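Local structure of valine-pyruvate aminotransferase (Salmonella typhimurium, 3G7Q) at residues Asn157-Pro162 against Lys167-Phe172; Ile197-Leu202 against Phe231-Pro236. The protein probably catalyses the pyridoxal-phosphate-dependent transfer of an amino group from L-valine to pyruvate, giving L-alanine and 3-methyl-2-oxobutanoate, and takes part in alanine biosynthesis. One frame throughout, in Å; residues are numbered along the deposited sequence. Where two conformers were deposited one is given.

Contact 1 (Asn157-Pro162 against Lys167-Phe172); sequences NIELLP and KYHVDF
Glu159 meets the imidazole of His169 along its edge with two parts of its side chain: CB sits 3.6 Å from CD2 of His169, and the carboxylate reaches farther along the same edge to take the ring N-H. The bond from His169 NE2 to Glu159 OE1 measures 2.7 Å and is nearly straight, 167° at the hydrogen. It stays close to the imidazole plane yet enters from above the carboxylate plane, the two flat groups being inclined 51° to each other. Glu159 gets there with CG anti to its backbone N (chi1 174°) and the chain extended beyond, which carries OE1 diagonally across to the His169 ring on the neighbouring strand. On the other ring nitrogen, His169 ND1 probably hydrogen-bonds to Glu201, so both nitrogens are engaged by acids and the rotation of the ring is fixed; the two carboxylates would be expected to favour a protonated imidazole. The backbone beneath is an antiparallel beta hairpin, strands 157-161 and 165-169, with 157-161 at the margin of its sheet within the chain. Asn157 with His169 and Glu159 with Lys167 are hydrogen-bonded pairs, closed by four N-H to O bonds, such as Glu159 N to Lys167 O at 2.9 Å. Between them Ile158 and Tyr168 form a non-hydrogen-bonded pair, whose side chains run side by side on the sheet face away from His169. There Ile158 CG1 touches Tyr168 CD1 at 3.9 Å, while the phenol OH continues to His383 and Trp343. Near the turn, Leu161 CD1 rests 3.8 Å from Lys167 CB; the lysine then leads off to Asn195, Val196 and Glu337. At the far end of the pairing, the Asn157 amide crosses Asp171, just beyond the strand and hydrogen-bonded through OD2 to His174 ND1, at about a right angle.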
ATOM      1  N   ASN A 157      30.335  -3.192  17.633  1.00 30.06           N
ATOM      2  CA  ASN A 157      31.671  -2.723  17.978  1.00 30.40           C
ATOM      3  C   ASN A 157      31.914  -1.469  17.146  1.00 29.41           C
ATOM      4  O   ASN A 157      31.269  -1.279  16.109  1.00 29.41           O
ATOM      5  CB  ASN A 157      32.739  -3.752  17.634  1.00 29.52           C
ATOM      6  CG  ASN A 157      32.746  -4.939  18.579  1.00 34.19           C
ATOM      7  OD1 ASN A 157      32.358  -4.830  19.733  1.00 36.61           O
ATOM      8  ND2 ASN A 157      33.233  -6.071  18.089  1.00 34.66           N
ATOM      9  N   ILE A 158      32.852  -0.629  17.570  1.00 29.69           N
ATOM     10  CA  ILE A 158      33.198   0.601  16.851  1.00 30.25           C
ATOM     11  C   ILE A 158      34.668   0.563  16.454  1.00 31.29           C
ATOM     12  O   ILE A 158      35.522   0.302  17.280  1.00 30.36           O
ATOM     13  CB  ILE A 158      32.959   1.816  17.718  1.00 30.30           C
ATOM     14  CG1 ILE A 158      31.457   1.959  18.004  1.00 30.03           C
ATOM     15  CG2 ILE A 158      33.527   3.098  17.058  1.00 31.15           C
ATOM     16  CD1 ILE A 158      31.120   3.048  19.036  1.00 32.47           C
ATOM     17  N   GLU A 159      34.945   0.799  15.181  1.00 29.88           N
ATOM     18  CA  GLU A 159      36.309   0.901  14.662  1.00 30.17           C
ATOM     19  C   GLU A 159      36.549   2.370  14.326  1.00 31.35           C
ATOM     20  O   GLU A 159      35.813   2.924  13.509  1.00 30.75           O
ATOM     21  CB  GLU A 159      36.435   0.097  13.386  1.00 32.00           C
ATOM     22  CG  GLU A 159      37.791   0.245  12.680  1.00 35.33           C
ATOM     23  CD  GLU A 159      37.881  -0.480  11.346  1.00 37.00           C
ATOM     24  OE1 GLU A 159      36.846  -0.745  10.676  1.00 35.32           O
ATOM     25  OE2 GLU A 159      39.035  -0.721  10.930  1.00 38.40           O
ATOM     26  N   LEU A 160      37.520   3.016  14.966  1.00 30.50           N
ATOM     27  CA  LEU A 160      37.847   4.423  14.614  1.00 29.29           C
ATOM     28  C   LEU A 160      38.661   4.410  13.330  1.00 32.48           C
ATOM     29  O   LEU A 160      39.510   3.533  13.146  1.00 30.39           O
ATOM     30  CB  LEU A 160      38.589   5.117  15.742  1.00 30.29           C
ATOM     31  CG  LEU A 160      37.811   5.238  17.063  1.00 34.04           C
ATOM     32  CD1 LEU A 160      38.693   5.807  18.188  1.00 36.04           C
ATOM     33  CD2 LEU A 160      36.534   6.083  16.861  1.00 34.08           C
ATOM     34  N   LEU A 161      38.376   5.356  12.445  1.00 30.06           N
ATOM     35  CA  LEU A 161      39.026   5.452  11.156  1.00 30.30           C
ATOM     36  C   LEU A 161      39.653   6.848  10.949  1.00 32.49           C
ATOM     37  O   LEU A 161      39.370   7.786  11.696  1.00 30.47           O
ATOM     38  CB  LEU A 161      38.019   5.173  10.059  1.00 30.38           C
ATOM     39  CG  LEU A 161      37.445   3.757  10.043  1.00 32.21           C
ATOM     40  CD1 LEU A 161      36.272   3.728   9.048  1.00 33.67           C
ATOM     41  CD2 LEU A 161      38.554   2.718   9.726  1.00 30.51           C
ATOM     42  N   PRO A 162      40.498   6.981   9.913  1.00 32.03           N
ATOM     43  CA  PRO A 162      41.075   8.300   9.669  1.00 31.86           C
ATOM     44  C   PRO A 162      40.065   9.382   9.315  1.00 31.30           C
ATOM     45  O   PRO A 162      38.904   9.130   8.973  1.00 31.01           O
ATOM     46  CB  PRO A 162      41.990   8.056   8.467  1.00 31.49           C
ATOM     47  CG  PRO A 162      42.376   6.598   8.623  1.00 34.21           C
ATOM     48  CD  PRO A 162      41.055   5.984   8.980  1.00 35.45           C
ATOM     49  N   LYS A 167      33.416   3.217  11.913  1.00 29.02           N
ATOM     50  CA  LYS A 167      32.603   2.200  11.278  1.00 27.60           C
ATOM     51  C   LYS A 167      32.105   1.195  12.331  1.00 29.02           C
ATOM     52  O   LYS A 167      32.876   0.727  13.173  1.00 29.45           O
ATOM     53  CB  LYS A 167      33.428   1.456  10.222  1.00 30.43           C
ATOM     54  CG  LYS A 167      32.675   0.359   9.500  1.00 31.18           C
ATOM     55  CD  LYS A 167      33.457  -0.230   8.325  1.00 30.31           C
ATOM     56  CE  LYS A 167      32.793  -1.507   7.763  1.00 29.61           C
ATOM     57  NZ  LYS A 167      31.461  -1.282   7.103  1.00 29.08           N
ATOM     58  N   TYR A 168      30.818   0.914  12.292  1.00 27.55           N
ATOM     59  CA  TYR A 168      30.233  -0.081  13.170  1.00 29.33           C
ATOM     60  C   TYR A 168      30.508  -1.461  12.604  1.00 30.03           C
ATOM     61  O   TYR A 168      30.515  -1.660  11.380  1.00 28.95           O
ATOM     62  CB  TYR A 168      28.741   0.098  13.289  1.00 28.29           C
ATOM     63  CG  TYR A 168      28.279   1.359  14.004  1.00 27.21           C
ATOM     64  CD1 TYR A 168      28.657   1.620  15.316  1.00 27.57           C
ATOM     65  CD2 TYR A 168      27.413   2.222  13.399  1.00 28.02           C
ATOM     66  CE1 TYR A 168      28.202   2.764  16.001  1.00 30.43           C
ATOM     67  CE2 TYR A 168      26.943   3.354  14.049  1.00 28.19           C
ATOM     68  CZ  TYR A 168      27.350   3.622  15.359  1.00 30.23           C
ATOM     69  OH  TYR A 168      26.903   4.748  15.999  1.00 29.61           O
ATOM     70  N   HIS A 169      30.700  -2.410  13.509  1.00 29.09           N
ATOM     71  CA  HIS A 169      30.920  -3.826  13.179  1.00 30.68           C
ATOM     72  C   HIS A 169      30.047  -4.739  14.025  1.00 31.58           C
ATOM     73  O   HIS A 169      29.751  -4.426  15.170  1.00 29.59           O
ATOM     74  CB  HIS A 169      32.375  -4.201  13.411  1.00 31.84           C
ATOM     75  CG  HIS A 169      33.304  -3.606  12.403  1.00 32.33           C
ATOM     76  ND1 HIS A 169      33.460  -4.141  11.138  1.00 32.38           N
ATOM     77  CD2 HIS A 169      34.100  -2.515  12.454  1.00 33.63           C
ATOM     78  CE1 HIS A 169      34.337  -3.412  10.469  1.00 32.99           C
ATOM     79  NE2 HIS A 169      34.741  -2.420  11.242  1.00 34.16           N
ATOM     80  N   VAL A 170      29.702  -5.891  13.468  1.00 29.85           N
ATOM     81  CA  VAL A 170      28.959  -6.919  14.201  1.00 29.16           C
ATOM     82  C   VAL A 170      29.853  -7.465  15.299  1.00 29.78           C
ATOM     83  O   VAL A 170      30.996  -7.861  15.044  1.00 30.53           O
ATOM     84  CB  VAL A 170      28.530  -8.088  13.294  1.00 30.06           C
ATOM     85  CG1 VAL A 170      27.806  -9.184  14.124  1.00 26.90           C
ATOM     86  CG2 VAL A 170      27.655  -7.628  12.101  1.00 26.26           C
ATOM     87  N   ASP A 171      29.358  -7.495  16.533  1.00 30.10           N
ATOM     88  CA  ASP A 171      30.089  -8.090  17.660  1.00 30.42           C
ATOM     89  C   ASP A 171      29.657  -9.554  17.767  1.00 33.60           C
ATOM     90  O   ASP A 171      28.706  -9.888  18.480  1.00 32.99           O
ATOM     91  CB  ASP A 171      29.797  -7.302  18.937  1.00 30.81           C
ATOM     92  CG  ASP A 171      30.423  -7.903  20.165  1.00 35.00           C
ATOM     93  OD1 ASP A 171      31.182  -8.887  20.050  1.00 35.04           O
ATOM     94  OD2 ASP A 171      30.130  -7.381  21.272  1.00 36.17           O
ATOM     95  N   PHE A 172      30.353 -10.434  17.051  1.00 32.45           N
ATOM     96  CA  PHE A 172      29.947 -11.836  17.014  1.00 31.97           C
ATOM     97  C   PHE A 172      30.108 -12.551  18.358  1.00 32.51           C
ATOM     98  O   PHE A 172      29.345 -13.468  18.650  1.00 34.26           O
ATOM     99  CB  PHE A 172      30.677 -12.600  15.902  1.00 30.31           C
ATOM    100  CG  PHE A 172      30.179 -12.263  14.529  1.00 29.25           C
ATOM    101  CD1 PHE A 172      29.013 -12.840  14.052  1.00 28.42           C
ATOM    102  CD2 PHE A 172      30.866 -11.368  13.722  1.00 29.15           C
ATOM    103  CE1 PHE A 172      28.534 -12.531  12.792  1.00 29.28           C
ATOM    104  CE2 PHE A 172      30.387 -11.056  12.467  1.00 28.32           C
ATOM    105  CZ  PHE A 172      29.219 -11.646  12.004  1.00 27.90           C
TER

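Contact 2 (Ile197-Leu202 against Phe231-Pro236); sequences ITDEEL and FSEARP
The N-terminal turn of helix 199-211 is where the loop between strands 216-219 and 242-247 comes in at the protein surface. Thr198 is the N-cap and forms a capping box with Glu201: Glu201 N donates to Thr198 OG1 at 3.1 Å, and Thr198 N donates back to Glu201 OE1 at 3.0 Å. Asp199, the first helical residue, carries the contact with the loop. Its OD1 accepts the backbone N-H of Arg235 at 2.9 Å on the syn side, 22° out of the carboxylate plane, and also forms a salt bridge with Arg188. The other oxygen, OD2, lies over a face of the Arg235 guanidinium, 3.5 Å from NH1; this salt bridge is electrostatic, since no N-H points at the oxygen. Arg235 folds back over Asp199 through its bend at chi3 (-49°). Glu233, bent at chi2 (-86°), points against Asp199 from the opposite direction and brings OE2 to 2.5 Å from Asp199 OD2, the two carboxylate planes standing perpendicular. One water bridges the helix end and the loop, accepting from Asp199 N and donating to Glu233 OE1 at 2.7 Å. Two acid oxygens that close suggest that one of the carboxyl groups probably holds a proton, and the arginines beside Asp199 would be expected to offset the negative charge that remains.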
ATOM      1  N   ILE A 197      27.913  -3.350   5.626  0.70 27.89           N
ATOM      2  CA  ILE A 197      28.376  -4.534   6.317  0.70 27.32           C
ATOM      3  C   ILE A 197      29.382  -5.293   5.416  0.70 28.64           C
ATOM      4  O   ILE A 197      29.155  -5.429   4.213  0.70 29.66           O
ATOM      5  CB  ILE A 197      27.148  -5.380   6.740  0.70 29.08           C
ATOM      6  CG1 ILE A 197      27.580  -6.597   7.540  0.70 29.13           C
ATOM      7  CG2 ILE A 197      26.270  -5.742   5.501  0.70 27.83           C
ATOM      8  CD1 ILE A 197      26.407  -7.430   8.021  0.70 33.45           C
ATOM      9  N   THR A 198      30.490  -5.760   5.987  1.00 29.18           N
ATOM     10  CA  THR A 198      31.577  -6.363   5.203  1.00 29.46           C
ATOM     11  C   THR A 198      31.178  -7.717   4.626  1.00 28.57           C
ATOM     12  O   THR A 198      30.258  -8.386   5.129  1.00 29.43           O
ATOM     13  CB  THR A 198      32.879  -6.512   5.994  1.00 28.02           C
ATOM     14  OG1 THR A 198      32.768  -7.578   6.958  1.00 30.89           O
ATOM     15  CG2 THR A 198      33.292  -5.167   6.666  1.00 29.21           C
ATOM     16  N   ASP A 199      31.843  -8.122   3.543  1.00 30.94           N
ATOM     17  CA  ASP A 199      31.579  -9.443   2.991  1.00 28.94           C
ATOM     18  C   ASP A 199      31.714 -10.536   4.062  1.00 29.17           C
ATOM     19  O   ASP A 199      30.862 -11.414   4.141  1.00 29.21           O
ATOM     20  CB  ASP A 199      32.517  -9.782   1.828  1.00 31.03           C
ATOM     21  CG  ASP A 199      32.352  -8.856   0.652  1.00 32.07           C
ATOM     22  OD1 ASP A 199      31.249  -8.325   0.455  1.00 29.93           O
ATOM     23  OD2 ASP A 199      33.341  -8.672  -0.059  1.00 33.10           O
ATOM     24  N   GLU A 200      32.733 -10.435   4.895  1.00 27.50           N
ATOM     25  CA  GLU A 200      32.996 -11.439   5.933  1.00 31.63           C
ATOM     26  C   GLU A 200      31.873 -11.460   6.978  1.00 30.00           C
ATOM     27  O   GLU A 200      31.401 -12.518   7.374  1.00 27.89           O
ATOM     28  CB  GLU A 200      34.345 -11.168   6.586  1.00 33.12           C
ATOM     29  CG  GLU A 200      34.835 -12.262   7.533  1.00 43.02           C
ATOM     30  N   GLU A 201      31.450 -10.293   7.422  1.00 29.73           N
ATOM     31  CA  GLU A 201      30.330 -10.208   8.362  1.00 30.61           C
ATOM     32  C   GLU A 201      29.046 -10.795   7.794  1.00 28.98           C
ATOM     33  O   GLU A 201      28.323 -11.539   8.455  1.00 29.95           O
ATOM     34  CB  GLU A 201      30.059  -8.745   8.742  1.00 31.38           C
ATOM     35  CG  GLU A 201      31.127  -8.187   9.679  1.00 32.27           C
ATOM     36  CD  GLU A 201      31.038  -6.678   9.887  1.00 31.41           C
ATOM     37  OE1 GLU A 201      30.569  -5.935   8.976  1.00 30.98           O
ATOM     38  OE2 GLU A 201      31.432  -6.228  10.989  1.00 32.20           O
ATOM     39  N   LEU A 202      28.752 -10.463   6.551  1.00 28.47           N
ATOM     40  CA  LEU A 202      27.527 -10.926   5.925  1.00 30.54           C
ATOM     41  C   LEU A 202      27.559 -12.455   5.731  1.00 30.89           C
ATOM     42  O   LEU A 202      26.541 -13.123   5.956  1.00 31.94           O
ATOM     43  CB  LEU A 202      27.292 -10.164   4.604  1.00 30.65           C
ATOM     44  CG  LEU A 202      25.909 -10.343   3.963  1.00 34.21           C
ATOM     45  CD1 LEU A 202      24.819  -9.861   4.903  1.00 32.51           C
ATOM     46  CD2 LEU A 202      25.857  -9.587   2.611  1.00 32.33           C
ATOM     47  N   PHE A 231      29.308   3.390  -2.327  1.00 31.59           N
ATOM     48  CA  PHE A 231      30.639   3.912  -2.588  1.00 33.42           C
ATOM     49  C   PHE A 231      31.768   2.995  -2.099  1.00 35.61           C
ATOM     50  O   PHE A 231      32.934   3.400  -2.022  1.00 38.98           O
ATOM     51  CB  PHE A 231      30.777   5.277  -1.913  1.00 31.98           C
ATOM     52  CG  PHE A 231      29.534   6.153  -2.036  1.00 29.52           C
ATOM     53  CD1 PHE A 231      28.966   6.420  -3.275  1.00 33.48           C
ATOM     54  CD2 PHE A 231      28.952   6.732  -0.916  1.00 29.30           C
ATOM     55  CE1 PHE A 231      27.863   7.202  -3.391  1.00 31.97           C
ATOM     56  CE2 PHE A 231      27.843   7.507  -1.034  1.00 35.57           C
ATOM     57  CZ  PHE A 231      27.284   7.734  -2.243  1.00 33.14           C
ATOM     58  N   SER A 232      31.424   1.803  -1.669  1.00 32.51           N
ATOM     59  CA  SER A 232      32.408   0.898  -1.158  1.00 30.79           C
ATOM     60  C   SER A 232      32.242  -0.420  -1.853  1.00 32.43           C
ATOM     61  O   SER A 232      31.248  -0.632  -2.554  1.00 33.20           O
ATOM     62  CB  SER A 232      32.174   0.682   0.329  1.00 35.45           C
ATOM     63  OG  SER A 232      30.870   0.116   0.464  1.00 43.60           O
ATOM     64  N   GLU A 233      33.204  -1.298  -1.636  1.00 31.23           N
ATOM     65  CA  GLU A 233      33.128  -2.658  -2.151  1.00 32.77           C
ATOM     66  C   GLU A 233      32.031  -3.413  -1.392  1.00 33.31           C
ATOM     67  O   GLU A 233      31.821  -3.177  -0.203  1.00 33.36           O
ATOM     68  CB  GLU A 233      34.469  -3.343  -1.975  1.00 31.99           C
ATOM     69  CG  GLU A 233      34.533  -4.795  -2.422  1.00 32.11           C
ATOM     70  CD  GLU A 233      34.085  -5.817  -1.382  1.00 35.33           C
ATOM     71  OE1 GLU A 233      34.145  -5.539  -0.159  1.00 35.54           O
ATOM     72  OE2 GLU A 233      33.691  -6.916  -1.819  1.00 33.32           O
ATOM     73  N   ALA A 234      31.324  -4.283  -2.091  1.00 30.19           N
ATOM     74  CA  ALA A 234      30.321  -5.122  -1.494  1.00 30.34           C
ATOM     75  C   ALA A 234      29.956  -6.228  -2.471  1.00 31.61           C
ATOM     76  O   ALA A 234      29.353  -5.971  -3.512  1.00 33.07           O
ATOM     77  CB  ALA A 234      29.085  -4.283  -1.119  1.00 29.33           C
ATOM     78  N   ARG A 235      30.323  -7.460  -2.161  1.00 30.80           N
ATOM     79  CA  ARG A 235      29.956  -8.550  -3.063  1.00 30.90           C
ATOM     80  C   ARG A 235      28.481  -8.846  -2.899  1.00 32.50           C
ATOM     81  O   ARG A 235      28.018  -9.083  -1.789  1.00 32.37           O
ATOM     82  CB  ARG A 235      30.758  -9.809  -2.766  1.00 31.40           C
ATOM     83  CG  ARG A 235      30.311 -11.011  -3.591  1.00 35.87           C
ATOM     84  CD  ARG A 235      31.117 -12.274  -3.271  1.00 37.92           C
ATOM     85  NE  ARG A 235      32.511 -11.927  -3.314  1.00 37.90           N
ATOM     86  CZ  ARG A 235      33.317 -11.742  -2.270  1.00 47.07           C
ATOM     87  NH1 ARG A 235      32.923 -11.986  -1.020  1.00 52.16           N
ATOM     88  NH2 ARG A 235      34.563 -11.366  -2.499  1.00 46.31           N
ATOM     89  N   PRO A 236      27.715  -8.830  -4.002  1.00 33.31           N
ATOM     90  CA  PRO A 236      26.302  -9.170  -3.844  1.00 33.77           C
ATOM     91  C   PRO A 236      26.123 -10.613  -3.375  1.00 33.77           C
ATOM     92  O   PRO A 236      26.987 -11.472  -3.649  1.00 32.47           O
ATOM     93  CB  PRO A 236      25.733  -8.952  -5.250  1.00 36.77           C
ATOM     94  CG  PRO A 236      26.725  -8.017  -5.917  1.00 36.82           C
ATOM     95  CD  PRO A 236      28.034  -8.454  -5.390  1.00 34.09           C
TER
HETATM   96  O   HOH W   1      33.773  -6.375   2.411  1.00 30.66           O
HETATM   97  O   HOH W   2      35.632 -11.271   0.317  1.00 66.28           O

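In the fold
From the N terminus, contact 1 comes first and is the more local: 157-162 turns back through four residues onto 167-172, closing a hairpin at one margin of the six-stranded mixed sheet. The chain then runs through strand 181-187 of the seven-stranded sheet before contact 2 opens at 197-202. That contact closes a longer loop, 28 residues containing the rest of helix 199-211 and strand 216-219, on meeting 231-236. The two closures are in series, neither enclosing nor crossing the other, with centres about 14 Å apart. They touch directly: Val170 N probably donates to Glu201 OE2, while Phe172 packs on Glu201 and Lys167 on Thr198, tying the hairpin to the helix start.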